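Long-range contacts in cycloalternan-forming enzyme (Listeria monocytogenes serovar 1/2a, PDB 5F7U), which is a multidomain member of glycoside hydrolase family 31, built round a TIM barrel with beta domains and a family 6 carbohydrate-binding module, that binds glycans and magnesium: residues L156-M161 with D334-S339; G624-A629 with G716-R721; T949-A954 with E974-D979; T887-D892 with K928-L933. The protein carries 1 engineered substitution. All coordinates share one frame; numbering follows the deposited sequence.

Contact 1: L156-M161 with D334-S339; sequences LDTLRM and DYYVIS
R160 forms a side-on salt bridge with D334, NE and NH2 each donating to a different carboxylate oxygen on its syn side. The R160 NE to D334 OD1 bond is 2.9 Å long and almost straight, and R160 NH2 to D334 OD2 matches it at 2.9 Å. Extended throughout, with CG anti to the backbone N (chi1 -171°), the arginine runs alongside Y336. R160 CG lies over the face of the Y336 ring, 3.9 Å from its centroid, a CH-pi contact. Further out, Y336 OH sits over the guanidinium, whose plane is only 16° from that of the ring. N302 also bonds D334 OD2.

Strands 158-161 and 334-338 are antiparallel neighbours in the galactose mutarotase-like beta-sandwich of family 31 enzymes, and successive residues alternate between the two faces of the sheet. On the face opposite R160, M161 crosses Y335. M161 CB stands over that ring, and bends at chi2 and chi3 fold the chain back until M161 CE is 3.5 Å from Y335 CE2, with the sulfur in an oblique Met-aromatic contact. N240 bonds Y335 OH. Between the strands M161 N donates to Y335 O, L159 and V337 exchange two bonds, and D157 O accepts S339 N.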
loop_
_atom_site.group_PDB
_atom_site.type_symbol
_atom_site.label_atom_id
_atom_site.label_comp_id
_atom_site.label_asym_id
_atom_site.label_seq_id
_atom_site.Cartn_x
_atom_site.Cartn_y
_atom_site.Cartn_z
ATOM N N LEU A 156 20.561 15.722 -6.033
ATOM C CA LEU A 156 20.520 16.600 -7.201
ATOM C C LEU A 156 19.134 16.635 -7.867
ATOM O O LEU A 156 18.825 17.557 -8.613
ATOM C CB LEU A 156 21.634 16.245 -8.183
ATOM C CG LEU A 156 23.055 16.332 -7.588
ATOM C CD1 LEU A 156 24.070 16.039 -8.676
ATOM C CD2 LEU A 156 23.309 17.700 -6.950
ATOM N N ASP A 157 18.299 15.646 -7.545
ATOM C CA ASP A 157 16.919 15.591 -8.063
ATOM C C ASP A 157 15.811 15.828 -7.016
ATOM O O ASP A 157 14.648 15.578 -7.302
ATOM C CB ASP A 157 16.674 14.255 -8.805
ATOM C CG ASP A 157 16.904 13.020 -7.938
ATOM O OD1 ASP A 157 17.099 13.131 -6.710
ATOM O OD2 ASP A 157 16.908 11.907 -8.503
ATOM N N THR A 158 16.176 16.294 -5.816
ATOM C CA THR A 158 15.220 16.429 -4.711
ATOM C C THR A 158 15.499 17.758 -4.006
ATOM O O THR A 158 16.541 17.911 -3.366
ATOM C CB THR A 158 15.330 15.235 -3.736
ATOM O OG1 THR A 158 15.011 14.019 -4.428
ATOM C CG2 THR A 158 14.352 15.382 -2.539
ATOM N N LEU A 159 14.571 18.704 -4.164
ATOM C CA LEU A 159 14.722 20.068 -3.650
ATOM C C LEU A 159 14.010 20.214 -2.317
ATOM O O LEU A 159 12.871 19.787 -2.184
ATOM C CB LEU A 159 14.157 21.061 -4.664
ATOM C CG LEU A 159 14.036 22.538 -4.265
ATOM C CD1 LEU A 159 15.416 23.181 -4.150
ATOM C CD2 LEU A 159 13.177 23.287 -5.275
ATOM N N ARG A 160 14.677 20.825 -1.348
ATOM C CA ARG A 160 14.080 21.087 -0.039
ATOM C C ARG A 160 13.898 22.589 0.140
ATOM O O ARG A 160 14.833 23.361 -0.061
ATOM C CB ARG A 160 14.991 20.555 1.077
ATOM C CG ARG A 160 14.357 20.583 2.456
ATOM C CD ARG A 160 15.407 20.183 3.464
ATOM N NE ARG A 160 14.851 19.993 4.790
ATOM C CZ ARG A 160 15.559 19.523 5.815
ATOM N NH1 ARG A 160 16.853 19.205 5.655
ATOM N NH2 ARG A 160 14.965 19.343 6.992
ATOM N N MET A 161 12.698 22.994 0.544
ATOM C CA MET A 161 12.395 24.390 0.868
ATOM C C MET A 161 12.142 24.554 2.348
ATOM O O MET A 161 11.352 23.813 2.903
ATOM C CB MET A 161 11.104 24.810 0.167
ATOM C CG MET A 161 11.319 25.616 -1.074
ATOM S SD MET A 161 11.944 24.561 -2.362
ATOM C CE MET A 161 10.393 23.738 -2.787
ATOM N N ASP A 334 8.759 23.255 6.150
ATOM C CA ASP A 334 9.813 22.410 5.579
ATOM C C ASP A 334 9.141 21.439 4.607
ATOM O O ASP A 334 8.357 20.577 5.025
ATOM C CB ASP A 334 10.498 21.677 6.738
ATOM C CG ASP A 334 11.661 20.792 6.306
ATOM O OD1 ASP A 334 12.043 20.753 5.121
ATOM O OD2 ASP A 334 12.206 20.118 7.205
ATOM N N TYR A 335 9.410 21.587 3.309
ATOM C CA TYR A 335 8.808 20.659 2.330
ATOM C C TYR A 335 9.743 20.345 1.174
ATOM O O TYR A 335 10.699 21.080 0.918
ATOM C CB TYR A 335 7.425 21.139 1.838
ATOM C CG TYR A 335 7.418 22.384 0.971
ATOM C CD1 TYR A 335 7.493 23.649 1.548
ATOM C CD2 TYR A 335 7.296 22.290 -0.428
ATOM C CE1 TYR A 335 7.493 24.815 0.769
ATOM C CE2 TYR A 335 7.291 23.445 -1.227
ATOM C CZ TYR A 335 7.384 24.696 -0.613
ATOM O OH TYR A 335 7.391 25.867 -1.334
ATOM N N TYR A 336 9.478 19.231 0.505
ATOM C CA TYR A 336 10.359 18.762 -0.551
ATOM C C TYR A 336 9.577 18.617 -1.839
ATOM O O TYR A 336 8.416 18.172 -1.824
ATOM C CB TYR A 336 10.946 17.399 -0.219
ATOM C CG TYR A 336 11.799 17.297 1.024
ATOM C CD1 TYR A 336 11.217 17.215 2.311
ATOM C CD2 TYR A 336 13.190 17.183 0.923
ATOM C CE1 TYR A 336 12.024 17.090 3.456
ATOM C CE2 TYR A 336 13.993 17.048 2.053
ATOM C CZ TYR A 336 13.407 17.002 3.306
ATOM O OH TYR A 336 14.251 16.845 4.391
ATOM N N VAL A 337 10.210 18.993 -2.953
ATOM C CA VAL A 337 9.723 18.611 -4.275
ATOM C C VAL A 337 10.714 17.576 -4.821
ATOM O O VAL A 337 11.888 17.868 -5.002
ATOM C CB VAL A 337 9.574 19.824 -5.225
ATOM C CG1 VAL A 337 9.144 19.362 -6.622
ATOM C CG2 VAL A 337 8.589 20.837 -4.638
ATOM N N ILE A 338 10.201 16.380 -5.074
ATOM C CA ILE A 338 11.008 15.189 -5.303
ATOM C C ILE A 338 10.855 14.767 -6.755
ATOM O O ILE A 338 9.740 14.498 -7.210
ATOM C CB ILE A 338 10.548 14.044 -4.370
ATOM C CG1 ILE A 338 10.552 14.529 -2.899
ATOM C CG2 ILE A 338 11.448 12.824 -4.559
ATOM C CD1 ILE A 338 10.060 13.490 -1.907
ATOM N N SER A 339 11.978 14.737 -7.474
ATOM C CA SER A 339 12.026 14.177 -8.820
ATOM C C SER A 339 12.801 12.854 -8.753
ATOM O O SER A 339 13.171 12.397 -7.668
ATOM C CB SER A 339 12.692 15.173 -9.770
ATOM O OG SER A 339 12.731 14.656 -11.097
#

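Contact 2: G624-A629 with G716-R721; sequences GVSYWA and GKSMMR
This contact joins the TIM barrel to the start of the C-terminal beta domain. Residues 624-629 lead from helix 607-622 into barrel strand 628-631, and G624, at positive phi, is the C-prime residue of the Schellman motif that ends the helix. Residues 716-721 leave helix 702-715 and enter strand 720-721.

The one direct hydrogen bond between them is made by S626. Its OG, placed anti to the backbone N (chi1 175°), accepts M719 N at 2.9 Å, and it also bonds T712 OG1 of helix 702-715, so the buried hydroxyl is gripped twice. S718 lies against the same serine: S718 OG is 3.7 Å from S626 CB and spends its hydrogen bond on S621 O.

Two methionines then meet two aromatic residues. M719 crosses Y627, the centre of an inverse gamma turn, in an oblique Met-aromatic contact with its SD 3.7 Å from Y627 CD1. Y627 OH is fixed by A709 O, while M719 also packs on I705 and A709. M720 stays extended until it bends at chi3, which brings its CE to 3.7 Å from W628 CE3; E255 holds the indole NH of W628. Within 716-721, R721 NH2 donates to S718 O, and K717 CE lies over the face of that guanidinium.

Beside the S626-M719 bond, a water links the two backbones, lying 2.8 Å from S626 O and accepting M720 N at 2.9 Å.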
loop_
_atom_site.group_PDB
_atom_site.type_symbol
_atom_site.label_atom_id
_atom_site.label_comp_id
_atom_site.label_asym_id
_atom_site.label_seq_id
_atom_site.Cartn_x
_atom_site.Cartn_y
_atom_site.Cartn_z
ATOM N N GLY A 624 4.703 4.616 0.102
ATOM C CA GLY A 624 5.887 3.930 0.648
ATOM C C GLY A 624 5.552 2.818 1.634
ATOM O O GLY A 624 6.460 2.235 2.244
ATOM N N VAL A 625 4.263 2.514 1.794
ATOM C CA VAL A 625 3.828 1.420 2.682
ATOM C C VAL A 625 3.516 0.234 1.760
ATOM O O VAL A 625 2.428 0.131 1.189
ATOM C CB VAL A 625 2.626 1.824 3.572
ATOM C CG1 VAL A 625 2.157 0.644 4.433
ATOM C CG2 VAL A 625 3.022 2.988 4.469
ATOM N N SER A 626 4.509 -0.635 1.604
ATOM C CA SER A 626 4.480 -1.709 0.613
ATOM C C SER A 626 3.971 -3.014 1.213
ATOM O O SER A 626 3.280 -3.768 0.536
ATOM C CB SER A 626 5.908 -1.897 0.094
ATOM O OG SER A 626 6.043 -2.990 -0.809
ATOM N N TYR A 627 4.320 -3.278 2.476
ATOM C CA TYR A 627 3.932 -4.554 3.107
ATOM C C TYR A 627 2.541 -4.400 3.682
ATOM O O TYR A 627 2.358 -4.223 4.899
ATOM C CB TYR A 627 4.926 -4.974 4.184
ATOM C CG TYR A 627 6.348 -5.230 3.695
ATOM C CD1 TYR A 627 6.667 -5.354 2.316
ATOM C CD2 TYR A 627 7.383 -5.337 4.627
ATOM C CE1 TYR A 627 7.987 -5.579 1.914
ATOM C CE2 TYR A 627 8.692 -5.582 4.236
ATOM C CZ TYR A 627 8.995 -5.698 2.888
ATOM O OH TYR A 627 10.320 -5.917 2.528
ATOM N N TRP A 628 1.568 -4.443 2.775
ATOM C CA TRP A 628 0.186 -4.091 3.079
ATOM C C TRP A 628 -0.705 -5.337 3.016
ATOM O O TRP A 628 -0.580 -6.153 2.096
ATOM C CB TRP A 628 -0.277 -3.002 2.107
ATOM C CG TRP A 628 -1.751 -2.644 2.207
ATOM C CD1 TRP A 628 -2.308 -1.626 2.938
ATOM C CD2 TRP A 628 -2.831 -3.293 1.535
ATOM N NE1 TRP A 628 -3.661 -1.614 2.783
ATOM C CE2 TRP A 628 -4.016 -2.632 1.929
ATOM C CE3 TRP A 628 -2.913 -4.376 0.629
ATOM C CZ2 TRP A 628 -5.272 -2.988 1.435
ATOM C CZ3 TRP A 628 -4.176 -4.772 0.167
ATOM C CH2 TRP A 628 -5.334 -4.058 0.552
ATOM N N ALA A 629 -1.619 -5.431 3.990
ATOM C CA ALA A 629 -2.584 -6.527 4.084
ATOM C C ALA A 629 -3.994 -5.978 4.142
ATOM O O ALA A 629 -4.202 -4.802 4.411
ATOM C CB ALA A 629 -2.343 -7.340 5.349
ATOM N N GLY A 716 12.989 0.909 -2.718
ATOM C CA GLY A 716 11.753 1.681 -2.563
ATOM C C GLY A 716 10.623 1.362 -3.524
ATOM O O GLY A 716 9.654 2.133 -3.618
ATOM N N LYS A 717 10.734 0.253 -4.268
ATOM C CA LYS A 717 9.689 -0.150 -5.200
ATOM C C LYS A 717 8.650 -0.994 -4.465
ATOM O O LYS A 717 8.941 -2.102 -4.030
ATOM C CB LYS A 717 10.262 -0.945 -6.358
ATOM C CG LYS A 717 9.270 -1.174 -7.485
ATOM C CD LYS A 717 10.048 -1.292 -8.769
ATOM C CE LYS A 717 9.147 -1.699 -9.889
ATOM N NZ LYS A 717 10.071 -2.104 -10.980
ATOM N N SER A 718 7.436 -0.463 -4.323
ATOM C CA SER A 718 6.391 -1.213 -3.623
ATOM C C SER A 718 6.018 -2.478 -4.374
ATOM O O SER A 718 6.169 -2.550 -5.594
ATOM C CB SER A 718 5.158 -0.329 -3.413
ATOM O OG SER A 718 5.510 0.735 -2.531
ATOM N N MET A 719 5.527 -3.475 -3.634
ATOM C CA MET A 719 5.189 -4.777 -4.216
ATOM C C MET A 719 3.968 -4.731 -5.131
ATOM O O MET A 719 3.949 -5.363 -6.193
ATOM C CB MET A 719 4.978 -5.804 -3.112
ATOM C CG MET A 719 6.296 -6.205 -2.463
ATOM S SD MET A 719 6.031 -7.101 -0.935
ATOM C CE MET A 719 5.634 -8.716 -1.576
ATOM N N MET A 720 2.954 -3.972 -4.712
ATOM C CA MET A 720 1.721 -3.871 -5.477
ATOM C C MET A 720 1.559 -2.419 -5.858
ATOM O O MET A 720 1.564 -1.579 -4.965
ATOM C CB MET A 720 0.552 -4.318 -4.595
ATOM C CG MET A 720 -0.797 -4.187 -5.271
ATOM S SD MET A 720 -2.194 -4.731 -4.254
ATOM C CE MET A 720 -1.952 -3.647 -2.859
ATOM N N ARG A 721 1.435 -2.108 -7.155
ATOM C CA ARG A 721 1.450 -0.701 -7.592
ATOM C C ARG A 721 0.319 -0.362 -8.555
ATOM O O ARG A 721 0.006 -1.127 -9.460
ATOM C CB ARG A 721 2.799 -0.351 -8.271
ATOM C CG ARG A 721 4.021 -0.557 -7.385
ATOM C CD ARG A 721 5.372 -0.271 -8.061
ATOM N NE ARG A 721 5.524 -0.968 -9.351
ATOM C CZ ARG A 721 5.634 -2.289 -9.499
ATOM N NH1 ARG A 721 5.749 -2.819 -10.725
ATOM N NH2 ARG A 721 5.651 -3.091 -8.429
HETATM O O HOH W 1 2.793 -2.784 -2.057
#

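Contact 3: T949-A954 with E974-D979; sequences TNVTTA and EAVEFD
T949 and A975 form a hydrogen-bonded antiparallel pair, the single bridge between these segments. T949 N gives its hydrogen to A975 O at 2.9 Å, and A975 N returns the bond to T949 O, meeting a lone pair in the carbonyl plane. The same T949 O is also approached by E974 CA at 3.2 Å, a CA-H...O contact.

Among the polar contacts, a water sits 2.6 Å from T949 OG1 and makes a weak bond to A975 O. N950, at positive phi where the chain turns away from the pairing, sends ND2 to K973 O. Its carbonyl faces the carboxylate of E974: N950 O and E974 OE2 are 3.1 Å apart, two acceptors with no bond between them, probably a mildly unfavourable approach. E974 OE1 has a weak hydrogen bond from A971 N.

Apolar packing falls to V951. Its CG1, between the backbone N and carbonyl carbon (chi1 82°), is 4.2 Å from V976 CG2, the valines crossing at about a right angle; the same methyl lies against the carbonyl A975 O.

These segments belong to the family 6 carbohydrate-binding module, a beta-sandwich, and T953 lines a glycan pocket. Strand 947-949 is the outermost strand beside 975-981, which pairs on its other side with 1039-1045; V951 and V976 both reach V966 on strand 965-968 of the second sheet.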
loop_
_atom_site.group_PDB
_atom_site.type_symbol
_atom_site.label_atom_id
_atom_site.label_comp_id
_atom_site.label_asym_id
_atom_site.label_seq_id
_atom_site.Cartn_x
_atom_site.Cartn_y
_atom_site.Cartn_z
ATOM N N THR A 949 -15.634 -15.871 -34.874
ATOM C CA THR A 949 -16.943 -15.516 -35.429
ATOM C C THR A 949 -17.550 -16.718 -36.127
ATOM O O THR A 949 -16.988 -17.210 -37.118
ATOM C CB THR A 949 -16.817 -14.346 -36.414
ATOM O OG1 THR A 949 -16.215 -13.243 -35.734
ATOM C CG2 THR A 949 -18.192 -13.923 -36.970
ATOM N N ASN A 950 -18.699 -17.172 -35.597
ATOM C CA ASN A 950 -19.477 -18.316 -36.133
ATOM C C ASN A 950 -18.665 -19.604 -36.264
ATOM O O ASN A 950 -18.858 -20.396 -37.200
ATOM C CB ASN A 950 -20.144 -17.969 -37.479
ATOM C CG ASN A 950 -21.059 -16.769 -37.396
ATOM O OD1 ASN A 950 -21.811 -16.612 -36.436
ATOM N ND2 ASN A 950 -21.013 -15.918 -38.419
ATOM N N VAL A 951 -17.745 -19.796 -35.328
ATOM C CA VAL A 951 -16.815 -20.911 -35.379
ATOM C C VAL A 951 -16.475 -21.318 -33.948
ATOM O O VAL A 951 -16.433 -20.469 -33.064
ATOM C CB VAL A 951 -15.566 -20.574 -36.260
ATOM C CG1 VAL A 951 -14.514 -19.770 -35.510
ATOM C CG2 VAL A 951 -14.963 -21.840 -36.821
ATOM N N THR A 952 -16.256 -22.609 -33.723
ATOM C CA THR A 952 -16.026 -23.134 -32.370
ATOM C C THR A 952 -14.712 -23.914 -32.302
ATOM O O THR A 952 -14.008 -24.072 -33.317
ATOM C CB THR A 952 -17.195 -24.028 -31.859
ATOM O OG1 THR A 952 -17.336 -25.174 -32.708
ATOM C CG2 THR A 952 -18.518 -23.263 -31.796
ATOM N N THR A 953 -14.382 -24.387 -31.107
ATOM C CA THR A 953 -13.126 -25.086 -30.881
ATOM C C THR A 953 -13.365 -26.568 -30.634
ATOM O O THR A 953 -14.476 -26.973 -30.280
ATOM C CB THR A 953 -12.321 -24.470 -29.713
ATOM O OG1 THR A 953 -13.075 -24.573 -28.500
ATOM C CG2 THR A 953 -12.003 -23.003 -29.981
ATOM N N ALA A 954 -12.321 -27.367 -30.844
ATOM C CA ALA A 954 -12.341 -28.801 -30.539
ATOM C C ALA A 954 -10.952 -29.314 -30.137
ATOM O O ALA A 954 -9.954 -28.588 -30.213
ATOM C CB ALA A 954 -12.906 -29.595 -31.717
ATOM N N GLU A 974 -17.527 -16.893 -41.344
ATOM C CA GLU A 974 -16.744 -17.480 -40.265
ATOM C C GLU A 974 -15.346 -16.875 -40.289
ATOM O O GLU A 974 -14.742 -16.741 -41.359
ATOM C CB GLU A 974 -16.691 -18.997 -40.393
ATOM C CG GLU A 974 -18.067 -19.653 -40.248
ATOM C CD GLU A 974 -18.024 -21.172 -40.211
ATOM O OE1 GLU A 974 -16.949 -21.772 -40.418
ATOM O OE2 GLU A 974 -19.085 -21.785 -39.974
ATOM N N ALA A 975 -14.854 -16.494 -39.114
ATOM C CA ALA A 975 -13.555 -15.805 -38.994
ATOM C C ALA A 975 -12.817 -16.143 -37.700
ATOM O O ALA A 975 -13.445 -16.439 -36.673
ATOM C CB ALA A 975 -13.746 -14.297 -39.112
ATOM N N VAL A 976 -11.481 -16.104 -37.775
ATOM C CA VAL A 976 -10.598 -16.219 -36.605
ATOM C C VAL A 976 -9.692 -14.981 -36.650
ATOM O O VAL A 976 -8.968 -14.782 -37.626
ATOM C CB VAL A 976 -9.750 -17.527 -36.619
ATOM C CG1 VAL A 976 -8.879 -17.638 -35.371
ATOM C CG2 VAL A 976 -10.635 -18.762 -36.720
ATOM N N GLU A 977 -9.756 -14.154 -35.608
ATOM C CA GLU A 977 -8.982 -12.907 -35.548
ATOM C C GLU A 977 -7.921 -12.995 -34.454
ATOM O O GLU A 977 -8.218 -13.377 -33.315
ATOM C CB GLU A 977 -9.904 -11.700 -35.343
ATOM C CG GLU A 977 -9.177 -10.357 -35.225
ATOM C CD GLU A 977 -10.094 -9.130 -35.227
ATOM O OE1 GLU A 977 -11.318 -9.253 -35.444
ATOM O OE2 GLU A 977 -9.576 -8.010 -35.011
ATOM N N PHE A 978 -6.684 -12.653 -34.824
ATOM C CA PHE A 978 -5.532 -12.659 -33.923
ATOM C C PHE A 978 -5.034 -11.236 -33.688
ATOM O O PHE A 978 -5.110 -10.367 -34.584
ATOM C CB PHE A 978 -4.355 -13.437 -34.526
ATOM C CG PHE A 978 -4.605 -14.916 -34.735
ATOM C CD1 PHE A 978 -5.217 -15.390 -35.902
ATOM C CD2 PHE A 978 -4.175 -15.850 -33.788
ATOM C CE1 PHE A 978 -5.420 -16.755 -36.103
ATOM C CE2 PHE A 978 -4.386 -17.219 -33.982
ATOM C CZ PHE A 978 -5.007 -17.673 -35.143
ATOM N N ASP A 979 -4.487 -11.029 -32.498
ATOM C CA ASP A 979 -3.788 -9.808 -32.143
ATOM C C ASP A 979 -2.327 -10.203 -32.095
ATOM O O ASP A 979 -1.910 -10.938 -31.192
ATOM C CB ASP A 979 -4.245 -9.320 -30.761
ATOM C CG ASP A 979 -5.729 -8.987 -30.705
ATOM O OD1 ASP A 979 -6.183 -8.138 -31.498
ATOM O OD2 ASP A 979 -6.436 -9.541 -29.831
HETATM O O HOH W 2 -13.588 -13.110 -35.628
#

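Contact 4: T887-D892 with K928-L933; sequences TIDGAD and KQAIVL
I888 and I931 form the tight, buried side of this contact, lying side by side and pointing the same way with I888 CG1 4.0 Å from I931 CG1. I888 also touches A922, and I931 reaches M876 and V920, so both pack between this sheet and the one holding strands 874-879 and 917-922. Next to them T887 and V932 exchange two backbone hydrogen bonds, T887 N to V932 O and V932 N to T887 O. On the other, partly exposed face T887 OG1, between the backbone N and carbonyl carbon (chi1 58°), comes to 3.5 Å from V932 CB.

Strands 885-888 and 929-934 are antiparallel neighbours in a beta domain, and the chain leaves the first of them through a type I' turn, I888 to A891, that connects it to strand 891-892 in a tight beta-hairpin.

At this turn the contact loosens towards solvent, and polar links replace side-chain packing. D889 N still bonds A930 O at 2.8 Å, and the carboxylate folds back to extend the pairing: D889 OD1 accepts A930 N in a nearly straight bond of 2.8 Å, approached from above the carboxylate plane. Two waters add further links. One donates to A930 O, accepts G890 N and lies 2.7 Å from T887 OG1; the other spans D889 OD2, at 2.7 Å, and K928 O.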
loop_
_atom_site.group_PDB
_atom_site.type_symbol
_atom_site.label_atom_id
_atom_site.label_comp_id
_atom_site.label_asym_id
_atom_site.label_seq_id
_atom_site.Cartn_x
_atom_site.Cartn_y
_atom_site.Cartn_z
ATOM N N THR A 887 21.566 -26.926 -25.402
ATOM C CA THR A 887 22.912 -27.152 -24.892
ATOM C C THR A 887 23.124 -26.433 -23.573
ATOM O O THR A 887 22.488 -25.407 -23.290
ATOM C CB THR A 887 23.991 -26.662 -25.875
ATOM O OG1 THR A 887 23.777 -25.271 -26.128
ATOM C CG2 THR A 887 23.951 -27.447 -27.182
ATOM N N ILE A 888 24.013 -26.991 -22.761
ATOM C CA ILE A 888 24.477 -26.323 -21.560
ATOM C C ILE A 888 25.990 -26.386 -21.641
ATOM O O ILE A 888 26.561 -27.469 -21.753
ATOM C CB ILE A 888 23.959 -26.976 -20.261
ATOM C CG1 ILE A 888 22.417 -26.986 -20.242
ATOM C CG2 ILE A 888 24.521 -26.228 -19.053
ATOM C CD1 ILE A 888 21.785 -27.550 -18.978
ATOM N N ASP A 889 26.619 -25.212 -21.619
ATOM C CA ASP A 889 28.070 -25.072 -21.823
ATOM C C ASP A 889 28.549 -25.728 -23.131
ATOM O O ASP A 889 29.649 -26.291 -23.196
ATOM C CB ASP A 889 28.854 -25.555 -20.577
ATOM C CG ASP A 889 28.605 -24.675 -19.347
ATOM O OD1 ASP A 889 28.266 -23.487 -19.513
ATOM O OD2 ASP A 889 28.768 -25.173 -18.202
ATOM N N GLY A 890 27.705 -25.651 -24.163
ATOM C CA GLY A 890 28.001 -26.217 -25.490
ATOM C C GLY A 890 27.639 -27.679 -25.667
ATOM O O GLY A 890 27.619 -28.179 -26.798
ATOM N N ALA A 891 27.386 -28.376 -24.557
ATOM C CA ALA A 891 27.119 -29.816 -24.570
ATOM C C ALA A 891 25.622 -30.069 -24.644
ATOM O O ALA A 891 24.851 -29.488 -23.868
ATOM C CB ALA A 891 27.710 -30.487 -23.338
ATOM N N ASP A 892 25.216 -30.926 -25.587
ATOM C CA ASP A 892 23.802 -31.276 -25.776
ATOM C C ASP A 892 23.222 -31.927 -24.532
ATOM O O ASP A 892 23.846 -32.813 -23.937
ATOM C CB ASP A 892 23.614 -32.204 -26.989
ATOM C CG ASP A 892 23.380 -31.440 -28.298
ATOM O OD1 ASP A 892 24.331 -30.855 -28.868
ATOM O OD2 ASP A 892 22.231 -31.449 -28.779
ATOM N N LYS A 928 29.214 -20.535 -13.433
ATOM C CA LYS A 928 28.231 -20.057 -14.411
ATOM C C LYS A 928 27.969 -21.140 -15.456
ATOM O O LYS A 928 28.872 -21.916 -15.792
ATOM C CB LYS A 928 28.725 -18.790 -15.104
ATOM C CG LYS A 928 28.928 -17.591 -14.177
ATOM C CD LYS A 928 29.354 -16.318 -14.919
ATOM C CE LYS A 928 28.298 -15.778 -15.897
ATOM N NZ LYS A 928 26.902 -15.582 -15.370
ATOM N N GLN A 929 26.734 -21.203 -15.945
ATOM C CA GLN A 929 26.362 -22.164 -16.987
ATOM C C GLN A 929 25.652 -21.447 -18.113
ATOM O O GLN A 929 24.745 -20.659 -17.871
ATOM C CB GLN A 929 25.484 -23.291 -16.432
ATOM C CG GLN A 929 26.223 -24.199 -15.449
ATOM C CD GLN A 929 25.356 -25.334 -14.969
ATOM O OE1 GLN A 929 24.649 -25.208 -13.965
ATOM N NE2 GLN A 929 25.386 -26.447 -15.690
ATOM N N ALA A 930 26.066 -21.736 -19.340
ATOM C CA ALA A 930 25.507 -21.089 -20.524
ATOM C C ALA A 930 24.498 -22.016 -21.210
ATOM O O ALA A 930 24.888 -23.012 -21.825
ATOM C CB ALA A 930 26.629 -20.679 -21.473
ATOM N N ILE A 931 23.208 -21.686 -21.100
ATOM C CA ILE A 931 22.127 -22.512 -21.648
ATOM C C ILE A 931 21.717 -21.894 -22.981
ATOM O O ILE A 931 21.492 -20.687 -23.058
ATOM C CB ILE A 931 20.901 -22.578 -20.693
ATOM C CG1 ILE A 931 21.282 -23.225 -19.343
ATOM C CG2 ILE A 931 19.721 -23.313 -21.343
ATOM C CD1 ILE A 931 20.233 -23.038 -18.251
ATOM N N VAL A 932 21.654 -22.708 -24.032
ATOM C CA VAL A 932 21.167 -22.223 -25.333
ATOM C C VAL A 932 20.048 -23.126 -25.835
ATOM O O VAL A 932 20.217 -24.358 -25.903
ATOM C CB VAL A 932 22.297 -22.114 -26.389
ATOM C CG1 VAL A 932 21.753 -21.570 -27.695
ATOM C CG2 VAL A 932 23.424 -21.215 -25.894
ATOM N N LEU A 933 18.914 -22.515 -26.179
ATOM C CA LEU A 933 17.822 -23.207 -26.862
ATOM C C LEU A 933 17.952 -22.918 -28.350
ATOM O O LEU A 933 17.950 -21.749 -28.763
ATOM C CB LEU A 933 16.449 -22.723 -26.358
ATOM C CG LEU A 933 15.955 -23.124 -24.966
ATOM C CD1 LEU A 933 16.799 -22.529 -23.843
ATOM C CD2 LEU A 933 14.524 -22.621 -24.804
HETATM O O HOH W 3 25.353 -23.962 -24.409
HETATM O O HOH W 4 29.950 -24.590 -15.793
#

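How the contacts relate
The four contacts sample separate parts of the chain and none touches another. Contacts 1 and 2 are the nearest neighbours, with centres 22 Å and closest atoms about 11 Å apart, one in the mutarotase-like domain and the other where the barrel meets the C-terminal beta domain. Contacts 3 and 4 lie far out, 41 and 37 Å from contact 2 between centres and 40 Å from each other, although 887-892 and 928-933 close shortly before 949-954 opens. Ligands lie close to two of them: T953 of contact 3 touches a bound glucose, and the side chain of D157 in contact 1 lies about 4 Å from a magnesium ion, whereas that of W628 in contact 2 is about 13 Å from a glucose.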